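Local coordinates for Alpha/beta hydrolase family protein (Bacillus anthracis, PDB 3OOS) that is probably a hydrolase of the alpha/beta fold family, its natural substrate and exact reaction not established, at residues Y211-R214 against Q215-F219; I226-G229 against K230-Q234; E82-R85 against E86-I90. One frame throughout, in Å; residues are numbered along the deposited sequence.

How the interactions relate
All three contacts are local, each within one continuous run of chain in the alpha/beta hydrolase fold. Interaction 3 comes first in the chain, at the C-terminal end of helix 74-87. Interactions 1 and 2 follow on consecutive elements, helix 214-217 and strand 224-229, with about 7 Å between their nearest atoms. Interaction 2 is the buried one, centred about 13 Å from the chain centre, and it probably belongs to the active site. The others are partly buried and lie further out. Both use an arginine-carboxylate pair near a helix end, D212 with R214 and R85 with two glutamates. In interaction 2 the aspartate carboxylate meets a histidine, a backbone N-H and a water instead.

Interaction 1 (Y211-R214 against Q215-F219); sequences YDVR and QKLKF
An Asx turn leads into the short helix 214-217, and V213 joins the two by packing on L217 and accepting its N-H. L217 N donates to V213 O at 3.0 Å. A second, weak bond runs from L217 N to R214 O. On the side chains, V213 CG2 meets L217 CG at 4.1 Å, and the two side chains cross obliquely. L217 also packs on L106 and A126, so this face of the turn is buried. The turn itself is made by D212 OD1, which accepts from R214 N at 3.1 Å and from R214 NE. These two donors come from opposite faces of the carboxylate plane. R214 bends at its third torsion (chi3 -68°) and presents NE and NH2 side-on, one to each carboxylate oxygen. The guanidinium is thereby held at its edge, which should fix its rotation. K216 bends twice and comes beside the backbone of D212, where a water accepts from K216 NZ at 2.9 Å and donates weakly to D212 O. The salt bridge closes with R214 NH2 on D212 OD2 at 2.8 Å, and OD2 lies in the guanidinium plane.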
loop_
_atom_site.group_PDB
_atom_site.type_symbol
_atom_site.label_atom_id
_atom_site.label_comp_id
_atom_site.label_asym_id
_atom_site.label_seq_id
_atom_site.Cartn_x
_atom_site.Cartn_y
_atom_site.Cartn_z
ATOM N N TYR A 211 15.600 4.475 -3.142
ATOM C CA TYR A 211 14.715 4.427 -1.980
ATOM C C TYR A 211 15.442 4.068 -0.683
ATOM O O TYR A 211 15.958 2.959 -0.533
ATOM C CB TYR A 211 13.510 3.498 -2.215
ATOM C CG TYR A 211 12.629 3.379 -0.990
ATOM C CD1 TYR A 211 11.977 4.497 -0.470
ATOM C CD2 TYR A 211 12.467 2.155 -0.338
ATOM C CE1 TYR A 211 11.178 4.405 0.663
ATOM C CE2 TYR A 211 11.669 2.050 0.803
ATOM C CZ TYR A 211 11.027 3.181 1.295
ATOM O OH TYR A 211 10.239 3.098 2.417
ATOM N N ASP A 212 15.473 5.026 0.243
ATOM C CA ASP A 212 16.071 4.838 1.564
ATOM C C ASP A 212 15.664 6.000 2.460
ATOM O O ASP A 212 16.044 7.146 2.214
ATOM C CB ASP A 212 17.602 4.743 1.463
ATOM C CG ASP A 212 18.264 4.352 2.780
ATOM O OD1 ASP A 212 17.551 4.101 3.778
ATOM O OD2 ASP A 212 19.514 4.289 2.813
ATOM N N VAL A 213 14.883 5.690 3.494
ATOM C CA VAL A 213 14.437 6.687 4.470
ATOM C C VAL A 213 14.855 6.327 5.904
ATOM O O VAL A 213 14.363 6.917 6.861
ATOM C CB VAL A 213 12.898 6.923 4.402
ATOM C CG1 VAL A 213 12.497 7.493 3.041
ATOM C CG2 VAL A 213 12.119 5.634 4.712
ATOM N N ARG A 214 15.775 5.374 6.045
ATOM C CA ARG A 214 16.150 4.854 7.370
ATOM C C ARG A 214 16.558 5.932 8.371
ATOM O O ARG A 214 16.092 5.930 9.511
ATOM C CB ARG A 214 17.259 3.808 7.255
ATOM C CG ARG A 214 16.783 2.470 6.713
ATOM C CD ARG A 214 17.956 1.540 6.445
ATOM N NE ARG A 214 18.784 2.010 5.332
ATOM C CZ ARG A 214 19.880 1.396 4.895
ATOM N NH1 ARG A 214 20.299 0.275 5.472
ATOM N NH2 ARG A 214 20.561 1.902 3.873
ATOM N N GLN A 215 17.427 6.844 7.948
ATOM C CA GLN A 215 17.914 7.883 8.851
ATOM C C GLN A 215 16.821 8.896 9.171
ATOM O O GLN A 215 16.691 9.344 10.312
ATOM C CB GLN A 215 19.161 8.574 8.287
ATOM C CG GLN A 215 20.394 7.672 8.194
ATOM C CD GLN A 215 20.839 7.114 9.546
ATOM O OE1 GLN A 215 20.802 7.808 10.567
ATOM N NE2 GLN A 215 21.265 5.855 9.553
ATOM N N LYS A 216 16.018 9.233 8.167
ATOM C CA LYS A 216 14.937 10.190 8.361
ATOM C C LYS A 216 13.847 9.664 9.296
ATOM O O LYS A 216 13.176 10.455 9.956
ATOM C CB LYS A 216 14.350 10.643 7.021
ATOM C CG LYS A 216 15.222 11.675 6.303
ATOM C CD LYS A 216 14.537 12.282 5.071
ATOM C CE LYS A 216 14.378 11.280 3.931
ATOM N NZ LYS A 216 15.689 10.741 3.441
ATOM N N LEU A 217 13.688 8.342 9.375
ATOM C CA LEU A 217 12.662 7.756 10.252
ATOM C C LEU A 217 12.871 8.084 11.732
ATOM O O LEU A 217 11.908 8.141 12.501
ATOM C CB LEU A 217 12.555 6.240 10.066
ATOM C CG LEU A 217 11.940 5.729 8.760
ATOM C CD1 LEU A 217 11.737 4.230 8.864
ATOM C CD2 LEU A 217 10.623 6.429 8.421
ATOM N N LYS A 218 14.127 8.312 12.116
ATOM C CA LYS A 218 14.475 8.646 13.495
ATOM C C LYS A 218 13.894 9.999 13.913
ATOM O O LYS A 218 13.828 10.321 15.104
ATOM C CB LYS A 218 15.998 8.633 13.672
ATOM C CG LYS A 218 16.642 7.280 13.383
ATOM C CD LYS A 218 18.162 7.351 13.430
ATOM C CE LYS A 218 18.769 5.965 13.591
ATOM N NZ LYS A 218 20.238 5.957 13.353
ATOM N N PHE A 219 13.469 10.787 12.928
ATOM C CA PHE A 219 12.930 12.123 13.181
ATOM C C PHE A 219 11.425 12.217 12.915
ATOM O O PHE A 219 10.841 13.303 12.971
ATOM C CB PHE A 219 13.724 13.173 12.394
ATOM C CG PHE A 219 15.192 13.169 12.721
ATOM C CD1 PHE A 219 15.662 13.814 13.860
ATOM C CD2 PHE A 219 16.100 12.483 11.916
ATOM C CE1 PHE A 219 17.017 13.795 14.183
ATOM C CE2 PHE A 219 17.458 12.464 12.230
ATOM C CZ PHE A 219 17.916 13.119 13.364
HETATM O O HOH W 1 14.298 9.852 1.027
#

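Interaction 2 (I226-G229 against K230-Q234); sequences IYCG and KHDVQ
D232 OD1 is gripped twice: it accepts from Q234 N at 3.1 Å, from above the carboxylate plane, which makes an Asx turn, and it also bonds to H260 ND1. The other oxygen ties the end of strand 224-229 to the loop that follows. A water donates to D232 OD2 at 2.7 Å and accepts from G229 N at 2.9 Å, so it bridges the last strand residue to the loop. The backbone closes a type I beta turn from G229 to D232. D232 N donates to G229 O at 3.2 Å with a straight N-H...O angle of 165°. C228 SG sits 3.9 Å from D232 CB and as far from D232 OD2, alongside the acid. D232 reaches this place with CG swung away from its own backbone N (chi1 -156°). With several bonds on its carboxylate, D232 is held in a defined orientation. An aspartate after this strand, bonded to a histidine and near the GxSxG pattern of G97, S99 and G101, is consistent with the acid of an alpha/beta hydrolase catalytic triad.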
loop_
_atom_site.group_PDB
_atom_site.type_symbol
_atom_site.label_atom_id
_atom_site.label_comp_id
_atom_site.label_asym_id
_atom_site.label_seq_id
_atom_site.Cartn_x
_atom_site.Cartn_y
_atom_site.Cartn_z
ATOM N N ILE A 226 2.917 -0.042 12.862
ATOM C CA ILE A 226 3.576 -0.924 11.902
ATOM C C ILE A 226 3.045 -2.340 12.089
ATOM O O ILE A 226 2.839 -2.781 13.212
ATOM C CB ILE A 226 5.127 -0.918 12.097
ATOM C CG1 ILE A 226 5.668 0.499 12.385
ATOM C CG2 ILE A 226 5.843 -1.576 10.916
ATOM C CD1 ILE A 226 5.294 1.578 11.352
ATOM N N TYR A 227 2.807 -3.051 10.991
ATOM C CA TYR A 227 2.375 -4.448 11.081
ATOM C C TYR A 227 2.935 -5.243 9.909
ATOM O O TYR A 227 3.318 -4.671 8.886
ATOM C CB TYR A 227 0.836 -4.567 11.137
ATOM C CG TYR A 227 0.169 -4.333 9.797
ATOM C CD1 TYR A 227 0.040 -5.371 8.870
ATOM C CD2 TYR A 227 -0.316 -3.072 9.448
ATOM C CE1 TYR A 227 -0.550 -5.160 7.633
ATOM C CE2 TYR A 227 -0.919 -2.852 8.212
ATOM C CZ TYR A 227 -1.028 -3.902 7.311
ATOM O OH TYR A 227 -1.606 -3.695 6.079
ATOM N N CYS A 228 2.964 -6.563 10.058
ATOM C CA CYS A 228 3.437 -7.446 9.001
ATOM C C CYS A 228 3.023 -8.875 9.295
ATOM O O CYS A 228 2.963 -9.286 10.458
ATOM C CB CYS A 228 4.963 -7.373 8.891
ATOM S SG CYS A 228 5.665 -8.108 7.393
ATOM N N GLY A 229 2.736 -9.623 8.235
ATOM C CA GLY A 229 2.558 -11.069 8.347
ATOM C C GLY A 229 3.899 -11.727 8.606
ATOM O O GLY A 229 4.900 -11.388 7.965
ATOM N N LYS A 230 3.912 -12.664 9.552
ATOM C CA LYS A 230 5.125 -13.401 9.907
ATOM C C LYS A 230 5.772 -14.039 8.679
ATOM O O LYS A 230 7.004 -14.064 8.552
ATOM C CB LYS A 230 4.798 -14.477 10.948
ATOM C CG LYS A 230 5.976 -15.357 11.347
ATOM C CD LYS A 230 5.536 -16.486 12.260
ATOM C CE LYS A 230 6.728 -17.272 12.761
ATOM N NZ LYS A 230 6.361 -18.180 13.880
ATOM N N HIS A 231 4.936 -14.537 7.773
ATOM C CA HIS A 231 5.402 -15.310 6.627
ATOM C C HIS A 231 5.488 -14.531 5.313
ATOM O O HIS A 231 5.610 -15.132 4.244
ATOM C CB HIS A 231 4.515 -16.546 6.448
ATOM C CG HIS A 231 4.350 -17.357 7.694
ATOM N ND1 HIS A 231 5.333 -18.195 8.173
ATOM C CD2 HIS A 231 3.313 -17.459 8.560
ATOM C CE1 HIS A 231 4.910 -18.779 9.281
ATOM N NE2 HIS A 231 3.686 -18.350 9.537
ATOM N N ASP A 232 5.434 -13.202 5.394
ATOM C CA ASP A 232 5.534 -12.354 4.202
ATOM C C ASP A 232 6.847 -12.623 3.460
ATOM O O ASP A 232 7.922 -12.586 4.059
ATOM C CB ASP A 232 5.428 -10.874 4.594
ATOM C CG ASP A 232 4.950 -9.989 3.450
ATOM O OD1 ASP A 232 5.081 -10.373 2.266
ATOM O OD2 ASP A 232 4.449 -8.885 3.745
ATOM N N VAL A 233 6.746 -12.914 2.165
ATOM C CA VAL A 233 7.928 -13.200 1.339
ATOM C C VAL A 233 8.302 -12.055 0.393
ATOM O O VAL A 233 9.208 -12.199 -0.428
ATOM C CB VAL A 233 7.795 -14.539 0.546
ATOM C CG1 VAL A 233 7.669 -15.715 1.502
ATOM C CG2 VAL A 233 6.621 -14.497 -0.425
ATOM N N GLN A 234 7.605 -10.927 0.499
ATOM C CA GLN A 234 7.933 -9.771 -0.334
ATOM C C GLN A 234 8.885 -8.839 0.414
ATOM O O GLN A 234 10.072 -8.790 0.091
ATOM C CB GLN A 234 6.667 -9.075 -0.844
ATOM C CG GLN A 234 5.944 -9.907 -1.906
ATOM C CD GLN A 234 4.691 -9.246 -2.440
ATOM O OE1 GLN A 234 4.727 -8.125 -2.947
ATOM N NE2 GLN A 234 3.574 -9.947 -2.339
HETATM O O HOH W 2 2.392 -8.643 5.517
#

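Interaction 3 (E82-R85 against E86-I90); sequences EAIR and EALYI
R85 leaves the helix with CG anti to its backbone N (chi1 -175°), then bends at chi3 (48°), which lays its guanidinium between E82, E86 and I90. In the conformer described, E86 bends at its second torsion and brings OE2 to the guanidinium. Both R85 NH1 and R85 NH2 donate to this one oxygen, the shorter bond being R85 NH2 to E86 OE2 at 2.8 Å. The E86 carboxylate stands 87° from the guanidinium plane. On another edge R85 grips E82 side-on: R85 NE bonds E82 OE2 at 2.9 Å and R85 NH2 bonds E82 OE1 at 3.0 Å. E82 is held by Y108 and S115. R85 NH1 also donates to I90 O at 2.8 Å, within the carbonyl plane. E82 and I90 thus hold the guanidinium at its edge, with E86 added in that conformer. A Schellman motif ends the helix here: Y89 has positive phi, and I90 N turns back to R85 O at 3.1 Å. I84 CG2 meets L88 CD1 at 3.8 Å, the two side chains pointing the same way. I84 and L88 touch strands 51-55 and 93-98, and A87 and L88 reach strand 4-10, so the helix end packs on the sheet.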
loop_
_atom_site.group_PDB
_atom_site.type_symbol
_atom_site.label_atom_id
_atom_site.label_comp_id
_atom_site.label_asym_id
_atom_site.label_seq_id
_atom_site.Cartn_x
_atom_site.Cartn_y
_atom_site.Cartn_z
ATOM N N GLU A 82 -1.468 15.952 -0.441
ATOM C CA GLU A 82 -1.583 17.174 0.348
ATOM C C GLU A 82 -2.575 18.160 -0.273
ATOM O O GLU A 82 -3.349 18.805 0.442
ATOM C CB GLU A 82 -0.204 17.809 0.542
ATOM C CG GLU A 82 0.621 17.115 1.615
ATOM C CD GLU A 82 0.104 17.400 3.012
ATOM O OE1 GLU A 82 0.502 18.434 3.590
ATOM O OE2 GLU A 82 -0.705 16.593 3.528
ATOM N N ALA A 83 -2.568 18.250 -1.603
ATOM C CA ALA A 83 -3.514 19.103 -2.321
ATOM C C ALA A 83 -4.951 18.607 -2.147
ATOM O O ALA A 83 -5.872 19.412 -2.013
ATOM C CB ALA A 83 -3.142 19.197 -3.805
ATOM N N ILE A 84 -5.133 17.287 -2.143
ATOM C CA ILE A 84 -6.453 16.695 -1.902
ATOM C C ILE A 84 -6.907 17.019 -0.480
ATOM O O ILE A 84 -8.034 17.478 -0.271
ATOM C CB ILE A 84 -6.453 15.168 -2.157
ATOM C CG1 ILE A 84 -6.215 14.895 -3.649
ATOM C CG2 ILE A 84 -7.766 14.524 -1.675
ATOM C CD1 ILE A 84 -5.915 13.445 -3.987
ATOM N N ARG A 85 -6.019 16.796 0.487
ATOM C CA ARG A 85 -6.300 17.134 1.885
ATOM C C ARG A 85 -6.751 18.595 2.043
ATOM O O ARG A 85 -7.765 18.869 2.696
ATOM C CB ARG A 85 -5.086 16.835 2.775
ATOM C CG ARG A 85 -5.364 17.055 4.266
ATOM C CD ARG A 85 -4.087 17.068 5.125
ATOM N NE ARG A 85 -3.021 17.929 4.598
ATOM C CZ ARG A 85 -3.049 19.263 4.571
ATOM N NH1 ARG A 85 -4.103 19.935 5.028
ATOM N NH2 ARG A 85 -2.016 19.932 4.075
ATOM N N GLU A 86 -6.000 19.512 1.435
ATOM C CA GLU A 86 -6.308 20.944 1.480
ATOM C C GLU A 86 -7.640 21.283 0.806
ATOM O O GLU A 86 -8.393 22.122 1.300
ATOM C CB GLU A 86 -5.176 21.753 0.844
ATOM C CG GLU A 86 -3.882 21.750 1.648
ATOM C CD GLU A 86 -3.915 22.716 2.815
ATOM O OE1 GLU A 86 -4.665 23.713 2.747
ATOM O OE2 GLU A 86 -3.183 22.484 3.797
ATOM N N ALA A 87 -7.921 20.620 -0.315
ATOM C CA ALA A 87 -9.162 20.830 -1.070
ATOM C C ALA A 87 -10.382 20.286 -0.320
ATOM O O ALA A 87 -11.510 20.729 -0.547
ATOM C CB ALA A 87 -9.058 20.206 -2.458
ATOM N N LEU A 88 -10.139 19.340 0.587
ATOM C CA LEU A 88 -11.179 18.815 1.470
ATOM C C LEU A 88 -11.313 19.634 2.758
ATOM O O LEU A 88 -12.134 19.308 3.617
ATOM C CB LEU A 88 -10.878 17.352 1.821
ATOM C CG LEU A 88 -11.113 16.325 0.714
ATOM C CD1 LEU A 88 -10.407 15.011 1.018
ATOM C CD2 LEU A 88 -12.611 16.116 0.512
ATOM N N TYR A 89 -10.504 20.688 2.888
ATOM C CA TYR A 89 -10.480 21.512 4.105
ATOM C C TYR A 89 -10.289 20.662 5.368
ATOM O O TYR A 89 -10.933 20.874 6.403
ATOM C CB TYR A 89 -11.718 22.427 4.181
ATOM C CG TYR A 89 -11.575 23.640 3.296
ATOM C CD1 TYR A 89 -11.094 24.843 3.813
ATOM C CD2 TYR A 89 -11.883 23.580 1.934
ATOM C CE1 TYR A 89 -10.939 25.959 3.006
ATOM C CE2 TYR A 89 -11.726 24.696 1.115
ATOM C CZ TYR A 89 -11.252 25.882 1.662
ATOM O OH TYR A 89 -11.092 27.000 0.878
ATOM N N ILE A 90 -9.392 19.686 5.248
ATOM C CA ILE A 90 -8.991 18.827 6.356
ATOM C C ILE A 90 -7.626 19.316 6.827
ATOM O O ILE A 90 -6.706 19.454 6.026
ATOM C CB ILE A 90 -8.933 17.340 5.917
ATOM C CG1 ILE A 90 -10.349 16.791 5.694
ATOM C CG2 ILE A 90 -8.167 16.484 6.934
ATOM C CD1 ILE A 90 -10.390 15.408 5.037
#